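Local structure of plasmin and fibronectin-binding protein A (Streptococcus pneumoniae, 4MR0) at residues K444-E456 with E479-N491. The protein acts as a surface adhesin and invasin that binds human fibronectin, plasmin, plasminogen and serum albumin. Sequence-based numbering, arbitrary orientation.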
loop_
_atom_site.group_PDB
_atom_site.type_symbol
_atom_site.label_atom_id
_atom_site.label_comp_id
_atom_site.label_asym_id
_atom_site.label_seq_id
_atom_site.Cartn_x
_atom_site.Cartn_y
_atom_site.Cartn_z
ATOM N N LYS A 444 17.690 10.956 1.164
ATOM C CA LYS A 444 16.533 11.537 0.488
ATOM C C LYS A 444 15.209 10.956 0.975
ATOM O O LYS A 444 14.146 11.322 0.473
ATOM C CB LYS A 444 16.638 11.321 -1.025
ATOM C CG LYS A 444 17.684 12.178 -1.729
ATOM C CD LYS A 444 17.733 11.842 -3.214
ATOM C CE LYS A 444 18.260 13.012 -4.036
ATOM N NZ LYS A 444 19.624 13.428 -3.612
ATOM N N THR A 445 15.270 10.054 1.950
ATOM C CA THR A 445 14.057 9.426 2.465
ATOM C C THR A 445 13.540 10.009 3.775
ATOM O O THR A 445 14.265 10.126 4.763
ATOM C CB THR A 445 14.247 7.895 2.637
ATOM O OG1 THR A 445 14.349 7.283 1.345
ATOM C CG2 THR A 445 13.064 7.280 3.376
ATOM N N LYS A 446 12.263 10.369 3.752
ATOM C CA LYS A 446 11.562 10.931 4.896
ATOM C C LYS A 446 10.839 9.751 5.547
ATOM O O LYS A 446 10.290 8.896 4.850
ATOM C CB LYS A 446 10.552 11.964 4.393
ATOM C CG LYS A 446 9.983 12.891 5.448
ATOM C CD LYS A 446 8.900 13.771 4.835
ATOM C CE LYS A 446 9.260 15.249 4.915
ATOM N NZ LYS A 446 9.421 15.852 3.566
ATOM N N ALA A 447 10.839 9.691 6.875
ATOM C CA ALA A 447 10.176 8.586 7.559
ATOM C C ALA A 447 8.657 8.711 7.502
ATOM O O ALA A 447 7.967 7.839 6.978
ATOM C CB ALA A 447 10.630 8.522 9.015
ATOM N N ILE A 448 8.150 9.813 8.037
ATOM C CA ILE A 448 6.716 10.048 8.107
ATOM C C ILE A 448 6.283 11.386 7.550
ATOM O O ILE A 448 6.905 12.418 7.818
ATOM C CB ILE A 448 6.234 9.988 9.576
ATOM C CG1 ILE A 448 6.573 8.628 10.178
ATOM C CG2 ILE A 448 4.744 10.266 9.649
ATOM C CD1 ILE A 448 6.346 8.552 11.685
ATOM N N ARG A 449 5.180 11.363 6.807
ATOM C CA ARG A 449 4.620 12.567 6.220
ATOM C C ARG A 449 3.093 12.494 6.195
ATOM O O ARG A 449 2.521 11.492 5.765
ATOM C CB ARG A 449 5.148 12.743 4.792
ATOM C CG ARG A 449 4.570 13.926 4.049
ATOM C CD ARG A 449 5.243 14.090 2.693
ATOM N NE ARG A 449 4.866 15.346 2.051
ATOM C CZ ARG A 449 3.738 15.542 1.380
ATOM N NH1 ARG A 449 2.856 14.558 1.244
ATOM N NH2 ARG A 449 3.491 16.731 0.849
ATOM N N VAL A 450 2.444 13.550 6.677
ATOM C CA VAL A 450 0.987 13.646 6.675
ATOM C C VAL A 450 0.736 15.063 6.207
ATOM O O VAL A 450 1.186 16.021 6.845
ATOM C CB VAL A 450 0.373 13.469 8.084
ATOM C CG1 VAL A 450 -1.135 13.714 8.033
ATOM C CG2 VAL A 450 0.644 12.067 8.593
ATOM N N ALA A 451 0.022 15.222 5.099
ATOM C CA ALA A 451 -0.170 16.573 4.619
ATOM C C ALA A 451 -1.329 16.877 3.701
ATOM O O ALA A 451 -1.941 15.987 3.108
ATOM C CB ALA A 451 1.117 17.025 3.938
ATOM N N LYS A 452 -1.637 18.169 3.631
ATOM C CA LYS A 452 -2.618 18.686 2.695
ATOM C C LYS A 452 -1.604 19.512 1.918
ATOM O O LYS A 452 -1.348 20.679 2.230
ATOM C CB LYS A 452 -3.665 19.587 3.343
ATOM C CG LYS A 452 -4.749 19.947 2.329
ATOM C CD LYS A 452 -5.881 20.759 2.902
ATOM C CE LYS A 452 -5.450 22.174 3.227
ATOM N NZ LYS A 452 -6.644 23.013 3.514
ATOM N N ASP A 453 -0.992 18.847 0.944
ATOM C CA ASP A 453 0.077 19.386 0.110
ATOM C C ASP A 453 -0.044 20.817 -0.398
ATOM O O ASP A 453 0.971 21.461 -0.655
ATOM C CB ASP A 453 0.322 18.430 -1.065
ATOM C CG ASP A 453 0.263 16.967 -0.643
ATOM O OD1 ASP A 453 -0.845 16.485 -0.326
ATOM O OD2 ASP A 453 1.324 16.305 -0.613
ATOM N N SER A 454 -1.264 21.317 -0.538
ATOM C CA SER A 454 -1.457 22.679 -1.018
ATOM C C SER A 454 -2.521 23.450 -0.248
ATOM O O SER A 454 -3.569 22.908 0.112
ATOM C CB SER A 454 -1.820 22.668 -2.508
ATOM O OG SER A 454 -2.172 23.968 -2.959
ATOM N N ALA A 455 -2.244 24.727 -0.003
ATOM C CA ALA A 455 -3.176 25.594 0.703
ATOM C C ALA A 455 -4.421 25.783 -0.157
ATOM O O ALA A 455 -5.473 26.203 0.330
ATOM C CB ALA A 455 -2.522 26.941 0.981
ATOM N N GLU A 456 -4.295 25.463 -1.442
ATOM C CA GLU A 456 -5.405 25.605 -2.376
ATOM C C GLU A 456 -6.452 24.498 -2.271
ATOM O O GLU A 456 -7.574 24.664 -2.750
ATOM C CB GLU A 456 -4.886 25.678 -3.817
ATOM C CG GLU A 456 -4.170 26.977 -4.160
ATOM C CD GLU A 456 -4.005 27.173 -5.658
ATOM O OE1 GLU A 456 -3.224 26.423 -6.281
ATOM O OE2 GLU A 456 -4.669 28.077 -6.214
ATOM N N GLU A 479 18.573 15.303 3.614
ATOM C CA GLU A 479 18.030 16.436 2.876
ATOM C C GLU A 479 16.634 16.913 3.273
ATOM O O GLU A 479 16.084 17.808 2.632
ATOM C CB GLU A 479 18.049 16.114 1.385
ATOM C CG GLU A 479 19.444 15.940 0.829
ATOM C CD GLU A 479 19.448 15.288 -0.536
ATOM O OE1 GLU A 479 18.636 15.694 -1.396
ATOM O OE2 GLU A 479 20.269 14.371 -0.748
ATOM N N GLN A 480 16.050 16.318 4.308
ATOM C CA GLN A 480 14.726 16.742 4.754
ATOM C C GLN A 480 14.436 16.222 6.159
ATOM O O GLN A 480 15.174 15.387 6.686
ATOM C CB GLN A 480 13.634 16.271 3.777
ATOM C CG GLN A 480 13.395 14.777 3.748
ATOM C CD GLN A 480 14.569 14.019 3.181
ATOM O OE1 GLN A 480 15.177 13.198 3.865
ATOM N NE2 GLN A 480 14.899 14.293 1.922
ATOM N N PRO A 481 13.354 16.714 6.782
ATOM C CA PRO A 481 12.956 16.310 8.137
ATOM C C PRO A 481 12.592 14.833 8.256
ATOM O O PRO A 481 12.307 14.166 7.257
ATOM C CB PRO A 481 11.756 17.210 8.430
ATOM C CG PRO A 481 11.965 18.395 7.526
ATOM C CD PRO A 481 12.438 17.742 6.262
ATOM N N ASN A 482 12.601 14.329 9.488
ATOM C CA ASN A 482 12.254 12.938 9.746
ATOM C C ASN A 482 10.734 12.799 9.777
ATOM O O ASN A 482 10.179 11.823 9.270
ATOM C CB ASN A 482 12.849 12.475 11.076
ATOM C CG ASN A 482 14.337 12.173 10.980
ATOM O OD1 ASN A 482 15.157 12.782 11.676
ATOM N ND2 ASN A 482 14.692 11.225 10.119
ATOM N N ILE A 483 10.066 13.789 10.359
ATOM C CA ILE A 483 8.610 13.778 10.458
ATOM C C ILE A 483 8.031 15.123 10.034
ATOM O O ILE A 483 8.323 16.158 10.643
ATOM C CB ILE A 483 8.155 13.482 11.904
ATOM C CG1 ILE A 483 8.684 12.114 12.340
ATOM C CG2 ILE A 483 6.623 13.542 11.998
ATOM C CD1 ILE A 483 8.377 11.769 13.782
ATOM N N GLU A 484 7.207 15.099 8.990
ATOM C CA GLU A 484 6.578 16.305 8.475
ATOM C C GLU A 484 5.062 16.256 8.601
ATOM O O GLU A 484 4.418 15.294 8.180
ATOM C CB GLU A 484 6.945 16.523 7.003
ATOM C CG GLU A 484 5.974 17.455 6.281
ATOM C CD GLU A 484 6.292 17.632 4.810
ATOM O OE1 GLU A 484 6.600 16.623 4.135
ATOM O OE2 GLU A 484 6.219 18.782 4.325
ATOM N N LEU A 485 4.506 17.312 9.178
ATOM C CA LEU A 485 3.068 17.443 9.355
ATOM C C LEU A 485 2.713 18.779 8.733
ATOM O O LEU A 485 3.041 19.841 9.274
ATOM C CB LEU A 485 2.728 17.401 10.844
ATOM C CG LEU A 485 3.088 16.008 11.369
ATOM C CD1 LEU A 485 3.621 16.073 12.774
ATOM C CD2 LEU A 485 1.861 15.110 11.260
ATOM N N LEU A 486 2.046 18.713 7.586
ATOM C CA LEU A 486 1.683 19.899 6.831
ATOM C C LEU A 486 0.183 20.129 6.691
ATOM O O LEU A 486 -0.547 19.287 6.169
ATOM C CB LEU A 486 2.326 19.818 5.441
ATOM C CG LEU A 486 2.029 20.931 4.432
ATOM C CD1 LEU A 486 2.563 22.271 4.942
ATOM C CD2 LEU A 486 2.676 20.572 3.099
ATOM N N ARG A 487 -0.252 21.294 7.166
ATOM C CA ARG A 487 -1.638 21.730 7.114
ATOM C C ARG A 487 -2.699 20.813 7.702
ATOM O O ARG A 487 -3.737 20.571 7.077
ATOM C CB ARG A 487 -2.025 22.093 5.679
ATOM C CG ARG A 487 -1.180 23.205 5.103
ATOM C CD ARG A 487 -1.789 23.798 3.843
ATOM N NE ARG A 487 -0.819 24.667 3.189
ATOM C CZ ARG A 487 0.171 24.229 2.422
ATOM N NH1 ARG A 487 0.315 22.932 2.197
ATOM N NH2 ARG A 487 1.038 25.085 1.904
ATOM N N VAL A 488 -2.446 20.309 8.905
ATOM C CA VAL A 488 -3.423 19.474 9.590
ATOM C C VAL A 488 -4.373 20.493 10.225
ATOM O O VAL A 488 -3.944 21.383 10.969
ATOM C CB VAL A 488 -2.755 18.595 10.675
ATOM C CG1 VAL A 488 -3.808 17.782 11.415
ATOM C CG2 VAL A 488 -1.738 17.665 10.027
ATOM N N SER A 489 -5.658 20.363 9.920
ATOM C CA SER A 489 -6.680 21.292 10.391
ATOM C C SER A 489 -7.117 21.211 11.843
ATOM O O SER A 489 -7.624 22.190 12.390
ATOM C CB SER A 489 -7.933 21.165 9.518
ATOM O OG SER A 489 -7.646 21.441 8.161
ATOM N N ASP A 490 -6.948 20.055 12.471
ATOM C CA ASP A 490 -7.392 19.924 13.851
ATOM C C ASP A 490 -7.006 18.576 14.433
ATOM O O ASP A 490 -6.795 17.604 13.701
ATOM C CB ASP A 490 -8.916 20.102 13.899
ATOM C CG ASP A 490 -9.440 20.421 15.289
ATOM O OD1 ASP A 490 -8.630 20.653 16.216
ATOM O OD2 ASP A 490 -10.680 20.455 15.449
ATOM N N ASN A 491 -6.914 18.535 15.759
ATOM C CA ASN A 491 -6.573 17.324 16.490
ATOM C C ASN A 491 -5.328 16.592 16.011
ATOM O O ASN A 491 -5.393 15.442 15.576
ATOM C CB ASN A 491 -7.775 16.375 16.501
ATOM C CG ASN A 491 -8.926 16.913 17.336
ATOM O OD1 ASN A 491 -8.743 17.256 18.506
ATOM N ND2 ASN A 491 -10.112 16.990 16.743
HETATM O O HOH W 1 5.745 18.357 1.687
#
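Strands 448-451 and 483-486 run parallel in exact register, their axes 4.7 Å apart and only 1° from parallel, as successive rungs of the parallel beta-helix that forms this part of the adhesin, right-handed as in pectate lyase-like proteins; strand 483-486 lies in one of its PbH1 repeats. Bonds in both directions zip them together: Ile-448 N reaches Asn-482 O, and Glu-484 N returns to Ile-448 O at 2.9 Å; the pattern repeats through Val-450 to Lys-452 N on Leu-486 O. Residues at matching positions therefore lie side by side on the same face. Ile-448 lies beside Ile-483 and Val-450 beside Leu-485 on the face turned into the coil, where Ile-483 and Leu-485 also meet Ile-499 and Val-494 of strand 490-500; branched aliphatics suit this buried, apolar interior.

The other face carries charge. Glu-484 extends with CG anti to its backbone N (chi1 160°), bringing OE1 between Lys-446 NZ and Arg-449 NE, each 3.0 Å away, in salt bridges whose hydrogen bonds are weak. Two cations at OE1 would favour the charged form of Glu-484. Its carboxylate stands 78° from the Arg-449 guanidinium, so the two groups do not pair flat. A water links Arg-449 NH2 to Glu-484 OE2, while NH1 and NH2 both grip Asp-453 OD2 from one face of its carboxylate. Next along, small Ala-451 sets CB against Leu-486 CB at a tight 3.4 Å.

Beyond the strands, Arg-487 lays its extended side chain across the 452-455 segment, its length suited to capturing a backbone carbonyl. Ala-455 N sits over the centre of its guanidinium, Leu-486 CD1 lies against the opposite face, and NH1 donates to Lys-452 O, in the carbonyl plane, at 2.8 Å.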